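Local coordinates for protein STU0660 (Streptococcus thermophilus, PDB 3ZTH) that probably binds DNA as a large Csn2-type, magnesium-binding Cas protein involved in CRISPR-mediated bacterial immunity, at residues 272-277 against 315-320; 298-303 against 319-324. All blocks are in the same frame, centred on the assembly; numbering follows the deposited sequence.

Contact 1 of 2, residues 272-277 against 315-320; sequences ERVMKY and SVILNI
V274 overlaps two isoleucines of 315-320, its CG1 resting 3.7 Å from I317 CD1 and 3.9 Å from I320 CG2. This is apolar helix-helix packing in which helix 267-277 crosses helix 312-324: the axes of the short segments pass 10.2 Å apart and their N-to-C directions differ by 109°. The contact between the segments is small, 203 Å² over both sides, consistent with a steep crossing. The side chains of V274 and I317 meet at about a right angle. CG1 of V274 lies opposite its backbone N (chi1 176°), and this branch serves both isoleucines. I320 is the residue that reaches both V274 and Y277, with its CG2 methyl 3.9 Å from V274 CA and 3.7 Å from Y277 CB. It is thus the CB of Y277 that packs here, while the ring leads off from the interface and touches Q323. No hydrogen bond crosses between the segments. F289 of helix 286-296 also packs on V274, and F345 of a second subunit lies on I320, extending the apolar surroundings into the assembly. At the C-terminal end of helix 267-277, I320 CD1 comes to 3.8 Å from Y277 O.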
loop_
_atom_site.group_PDB
_atom_site.type_symbol
_atom_site.label_atom_id
_atom_site.label_comp_id
_atom_site.label_asym_id
_atom_site.label_seq_id
_atom_site.Cartn_x
_atom_site.Cartn_y
_atom_site.Cartn_z
ATOM N N GLU A 272 46.560 21.527 -39.499
ATOM C CA GLU A 272 47.622 22.480 -39.799
ATOM C C GLU A 272 48.645 22.581 -38.677
ATOM O O GLU A 272 49.848 22.566 -38.939
ATOM C CB GLU A 272 47.017 23.849 -40.134
ATOM C CG GLU A 272 46.527 23.922 -41.583
ATOM C CD GLU A 272 45.568 25.076 -41.849
ATOM O OE1 GLU A 272 45.822 26.198 -41.352
ATOM O OE2 GLU A 272 44.563 24.859 -42.566
ATOM N N ARG A 273 48.174 22.668 -37.434
ATOM C CA ARG A 273 49.069 22.751 -36.280
ATOM C C ARG A 273 49.971 21.527 -36.239
ATOM O O ARG A 273 51.193 21.647 -36.200
ATOM C CB ARG A 273 48.274 22.816 -34.968
ATOM C CG ARG A 273 47.589 24.140 -34.676
ATOM C CD ARG A 273 48.600 25.280 -34.609
ATOM N NE ARG A 273 48.050 26.487 -33.989
ATOM C CZ ARG A 273 47.700 26.583 -32.707
ATOM N NH1 ARG A 273 47.834 25.544 -31.890
ATOM N NH2 ARG A 273 47.217 27.724 -32.235
ATOM N N VAL A 274 49.356 20.348 -36.250
ATOM C CA VAL A 274 50.094 19.091 -36.203
ATOM C C VAL A 274 51.085 19.011 -37.353
ATOM O O VAL A 274 52.249 18.659 -37.159
ATOM C CB VAL A 274 49.127 17.881 -36.260
ATOM C CG1 VAL A 274 49.899 16.576 -36.312
ATOM C CG2 VAL A 274 48.224 17.899 -35.042
HETATM N N MSE A 275 50.623 19.344 -38.550
HETATM C CA MSE A 275 51.480 19.311 -39.724
HETATM C C MSE A 275 52.748 20.139 -39.479
HETATM O O MSE A 275 53.847 19.725 -39.842
HETATM C CB MSE A 275 50.697 19.833 -40.933
HETATM C CG MSE A 275 51.474 19.912 -42.237
HETATM SE SE MSE A 275 50.310 20.193 -43.791
HETATM C CE MSE A 275 49.738 22.022 -43.441
ATOM N N LYS A 276 52.597 21.298 -38.841
ATOM C CA LYS A 276 53.745 22.153 -38.554
ATOM C C LYS A 276 54.776 21.442 -37.670
ATOM O O LYS A 276 55.979 21.645 -37.820
ATOM C CB LYS A 276 53.297 23.455 -37.884
ATOM C CG LYS A 276 54.460 24.378 -37.563
ATOM C CD LYS A 276 54.041 25.701 -36.924
ATOM C CE LYS A 276 55.273 26.608 -36.723
ATOM N NZ LYS A 276 54.972 27.948 -36.124
ATOM N N TYR A 277 54.296 20.603 -36.755
ATOM C CA TYR A 277 55.162 19.859 -35.844
ATOM C C TYR A 277 55.607 18.491 -36.353
ATOM O O TYR A 277 56.517 17.889 -35.788
ATOM C CB TYR A 277 54.459 19.656 -34.508
ATOM C CG TYR A 277 54.507 20.843 -33.584
ATOM C CD1 TYR A 277 53.534 21.838 -33.652
ATOM C CD2 TYR A 277 55.515 20.964 -32.623
ATOM C CE1 TYR A 277 53.556 22.922 -32.784
ATOM C CE2 TYR A 277 55.544 22.044 -31.748
ATOM C CZ TYR A 277 54.559 23.014 -31.834
ATOM O OH TYR A 277 54.552 24.063 -30.952
ATOM N N SER A 315 51.502 7.106 -32.795
ATOM C CA SER A 315 52.267 7.473 -31.599
ATOM C C SER A 315 52.790 8.891 -31.759
ATOM O O SER A 315 52.801 9.672 -30.810
ATOM C CB SER A 315 53.447 6.521 -31.395
ATOM O OG SER A 315 53.014 5.181 -31.272
ATOM N N VAL A 316 53.226 9.215 -32.969
ATOM C CA VAL A 316 53.735 10.544 -33.255
ATOM C C VAL A 316 52.619 11.577 -33.108
ATOM O O VAL A 316 52.774 12.566 -32.388
ATOM C CB VAL A 316 54.330 10.604 -34.685
ATOM C CG1 VAL A 316 54.704 12.039 -35.058
ATOM C CG2 VAL A 316 55.555 9.714 -34.746
ATOM N N ILE A 317 51.501 11.343 -33.795
ATOM C CA ILE A 317 50.356 12.246 -33.741
ATOM C C ILE A 317 49.917 12.433 -32.288
ATOM O O ILE A 317 49.629 13.546 -31.853
ATOM C CB ILE A 317 49.176 11.681 -34.569
ATOM C CG1 ILE A 317 49.588 11.576 -36.037
ATOM C CG2 ILE A 317 47.937 12.554 -34.402
ATOM C CD1 ILE A 317 49.929 12.899 -36.663
ATOM N N LEU A 318 49.876 11.336 -31.542
ATOM C CA LEU A 318 49.495 11.383 -30.136
ATOM C C LEU A 318 50.396 12.352 -29.371
ATOM O O LEU A 318 49.913 13.213 -28.627
ATOM C CB LEU A 318 49.581 9.974 -29.529
ATOM C CG LEU A 318 49.442 9.674 -28.023
ATOM C CD1 LEU A 318 48.860 10.826 -27.259
ATOM C CD2 LEU A 318 48.579 8.449 -27.850
ATOM N N ASN A 319 51.703 12.212 -29.564
ATOM C CA ASN A 319 52.674 13.061 -28.889
ATOM C C ASN A 319 52.490 14.517 -29.250
ATOM O O ASN A 319 52.508 15.394 -28.379
ATOM C CB ASN A 319 54.098 12.625 -29.242
ATOM C CG ASN A 319 54.536 11.396 -28.468
ATOM O OD1 ASN A 319 53.750 10.804 -27.724
ATOM N ND2 ASN A 319 55.795 11.009 -28.634
ATOM N N ILE A 320 52.311 14.778 -30.537
ATOM C CA ILE A 320 52.133 16.141 -31.003
ATOM C C ILE A 320 50.853 16.742 -30.437
ATOM O O ILE A 320 50.865 17.865 -29.917
ATOM C CB ILE A 320 52.131 16.202 -32.558
ATOM C CG1 ILE A 320 53.506 15.780 -33.085
ATOM C CG2 ILE A 320 51.822 17.603 -33.028
ATOM C CD1 ILE A 320 53.605 15.680 -34.600
#

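Contact 2 of 2, residues 298-303 against 319-324; sequences PYLLTK and NILNQL
With CG of L300 set beside its own backbone N (chi1 -60°), chi2 174° sends CD1 on in the extended direction and leaves CD2 as the side branch that meets helix 312-324, 3.9 Å from L321 CB. The two leucine side chains run obliquely, L321 meeting L300 through CB. N322, next along the helix, extends its terminal amide to the backbone of 298-303. The amide nitrogen and oxygen are probably interchanged in the model, which makes the 2.9 Å separation of N322 ND2 and L301 N compatible with a hydrogen bond once the group is turned back. The packing joins the linker between helices 286-296 and 312-324 to one flank of the second helix, within a protein of the P-loop NTPase clan. I256 of strand 254-257 touches both L300 and L301, so these leucines lie between a strand of the main sheet and the helix. The same linker borders a magnesium site: P298 O accepts a hydrogen bond from NE2 of the ligand Q26, and Y299 touches the ligands Q26 and D240; the L300 side chain is about 12 Å from the bound ion. The closest CA atoms across the two segments belong to L300 and N322, 6.0 Å apart.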
loop_
_atom_site.group_PDB
_atom_site.type_symbol
_atom_site.label_atom_id
_atom_site.label_comp_id
_atom_site.label_asym_id
_atom_site.label_seq_id
_atom_site.Cartn_x
_atom_site.Cartn_y
_atom_site.Cartn_z
ATOM N N PRO A 298 41.083 9.230 -27.394
ATOM C CA PRO A 298 40.729 8.660 -26.089
ATOM C C PRO A 298 41.911 8.570 -25.110
ATOM O O PRO A 298 41.713 8.479 -23.894
ATOM C CB PRO A 298 40.182 7.280 -26.458
ATOM C CG PRO A 298 39.604 7.513 -27.813
ATOM C CD PRO A 298 40.663 8.336 -28.487
ATOM N N TYR A 299 43.132 8.600 -25.634
ATOM C CA TYR A 299 44.316 8.496 -24.786
ATOM C C TYR A 299 45.051 9.803 -24.520
ATOM O O TYR A 299 46.112 9.794 -23.916
ATOM C CB TYR A 299 45.300 7.494 -25.390
ATOM C CG TYR A 299 44.725 6.113 -25.507
ATOM C CD1 TYR A 299 44.537 5.317 -24.375
ATOM C CD2 TYR A 299 44.313 5.614 -26.744
ATOM C CE1 TYR A 299 43.945 4.051 -24.471
ATOM C CE2 TYR A 299 43.721 4.352 -26.854
ATOM C CZ TYR A 299 43.540 3.579 -25.716
ATOM O OH TYR A 299 42.945 2.347 -25.827
ATOM N N LEU A 300 44.494 10.924 -24.959
ATOM C CA LEU A 300 45.147 12.209 -24.754
ATOM C C LEU A 300 45.038 12.672 -23.312
ATOM O O LEU A 300 44.148 12.245 -22.586
ATOM C CB LEU A 300 44.527 13.256 -25.682
ATOM C CG LEU A 300 44.655 12.893 -27.164
ATOM C CD1 LEU A 300 43.890 13.879 -28.025
ATOM C CD2 LEU A 300 46.135 12.870 -27.544
ATOM N N LEU A 301 45.952 13.544 -22.898
ATOM C CA LEU A 301 45.944 14.091 -21.540
ATOM C C LEU A 301 45.959 12.990 -20.483
ATOM O O LEU A 301 45.306 13.099 -19.448
ATOM C CB LEU A 301 44.703 14.969 -21.340
ATOM C CG LEU A 301 44.243 15.761 -22.571
ATOM C CD1 LEU A 301 42.955 16.508 -22.248
ATOM C CD2 LEU A 301 45.326 16.721 -23.018
ATOM N N THR A 302 46.705 11.928 -20.742
ATOM C CA THR A 302 46.771 10.831 -19.788
ATOM C C THR A 302 48.195 10.370 -19.548
ATOM O O THR A 302 48.854 9.876 -20.468
ATOM C CB THR A 302 45.970 9.588 -20.267
ATOM O OG1 THR A 302 44.615 9.951 -20.548
ATOM C CG2 THR A 302 45.974 8.520 -19.188
ATOM N N LYS A 303 48.684 10.550 -18.327
ATOM C CA LYS A 303 50.012 10.065 -18.013
ATOM C C LYS A 303 49.716 8.597 -17.775
ATOM O O LYS A 303 48.994 8.254 -16.842
ATOM C CB LYS A 303 50.562 10.685 -16.734
ATOM C CG LYS A 303 51.971 10.206 -16.444
ATOM C CD LYS A 303 52.404 10.467 -15.013
ATOM C CE LYS A 303 53.806 9.909 -14.773
ATOM N NZ LYS A 303 54.256 10.070 -13.359
ATOM N N ASN A 319 51.703 12.212 -29.564
ATOM C CA ASN A 319 52.674 13.061 -28.889
ATOM C C ASN A 319 52.490 14.517 -29.250
ATOM O O ASN A 319 52.508 15.394 -28.379
ATOM C CB ASN A 319 54.098 12.625 -29.242
ATOM C CG ASN A 319 54.536 11.396 -28.468
ATOM O OD1 ASN A 319 53.750 10.804 -27.724
ATOM N ND2 ASN A 319 55.795 11.009 -28.634
ATOM N N ILE A 320 52.311 14.778 -30.537
ATOM C CA ILE A 320 52.133 16.141 -31.003
ATOM C C ILE A 320 50.853 16.742 -30.437
ATOM O O ILE A 320 50.865 17.865 -29.917
ATOM C CB ILE A 320 52.131 16.202 -32.558
ATOM C CG1 ILE A 320 53.506 15.780 -33.085
ATOM C CG2 ILE A 320 51.822 17.603 -33.028
ATOM C CD1 ILE A 320 53.605 15.680 -34.600
ATOM N N LEU A 321 49.754 15.990 -30.509
ATOM C CA LEU A 321 48.483 16.487 -29.995
ATOM C C LEU A 321 48.595 16.834 -28.526
ATOM O O LEU A 321 48.159 17.912 -28.102
ATOM C CB LEU A 321 47.365 15.468 -30.212
ATOM C CG LEU A 321 46.845 15.413 -31.652
ATOM C CD1 LEU A 321 45.826 14.300 -31.782
ATOM C CD2 LEU A 321 46.231 16.758 -32.041
ATOM N N ASN A 322 49.181 15.937 -27.743
ATOM C CA ASN A 322 49.343 16.216 -26.322
ATOM C C ASN A 322 50.052 17.548 -26.134
ATOM O O ASN A 322 49.631 18.379 -25.335
ATOM C CB ASN A 322 50.132 15.106 -25.644
ATOM C CG ASN A 322 49.245 14.166 -24.875
ATOM O OD1 ASN A 322 49.675 13.089 -24.459
ATOM N ND2 ASN A 322 47.991 14.569 -24.674
ATOM N N GLN A 323 51.125 17.752 -26.887
ATOM C CA GLN A 323 51.878 18.992 -26.803
ATOM C C GLN A 323 50.989 20.212 -27.066
ATOM O O GLN A 323 51.135 21.238 -26.402
ATOM C CB GLN A 323 53.047 18.963 -27.792
ATOM C CG GLN A 323 53.946 20.171 -27.678
ATOM C CD GLN A 323 55.243 20.035 -28.447
ATOM O OE1 GLN A 323 56.056 20.963 -28.472
ATOM N NE2 GLN A 323 55.453 18.877 -29.076
ATOM N N LEU A 324 50.065 20.100 -28.023
ATOM C CA LEU A 324 49.161 21.203 -28.350
ATOM C C LEU A 324 48.262 21.561 -27.179
ATOM O O LEU A 324 47.679 22.644 -27.138
ATOM C CB LEU A 324 48.285 20.859 -29.554
ATOM C CG LEU A 324 48.995 20.664 -30.892
ATOM C CD1 LEU A 324 47.944 20.656 -31.977
ATOM C CD2 LEU A 324 50.002 21.785 -31.161
#

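Overall arrangement
After the sheet strands that precede it, the chain forms helix 267-277, passes through helix 286-296 and the linker containing 298-303, and then enters helix 312-324, where both contacts end. Contact 1 closes a loop with 37 residues between its segments; contact 2, with 15, begins inside that loop but ends beyond it, so the two overlap in a staggered way and do not nest. Their second segments share N319 and I320, and their centres are 10 Å apart. Direct packing joins them: L318 CD1 lies 3.4 Å from L300 CD2, and V274 CG2 lies 3.8 Å from L321 CD2. Helix 312-324 therefore ties helix 267-277 to the linker beside the magnesium site, and both contacts touch the second subunit.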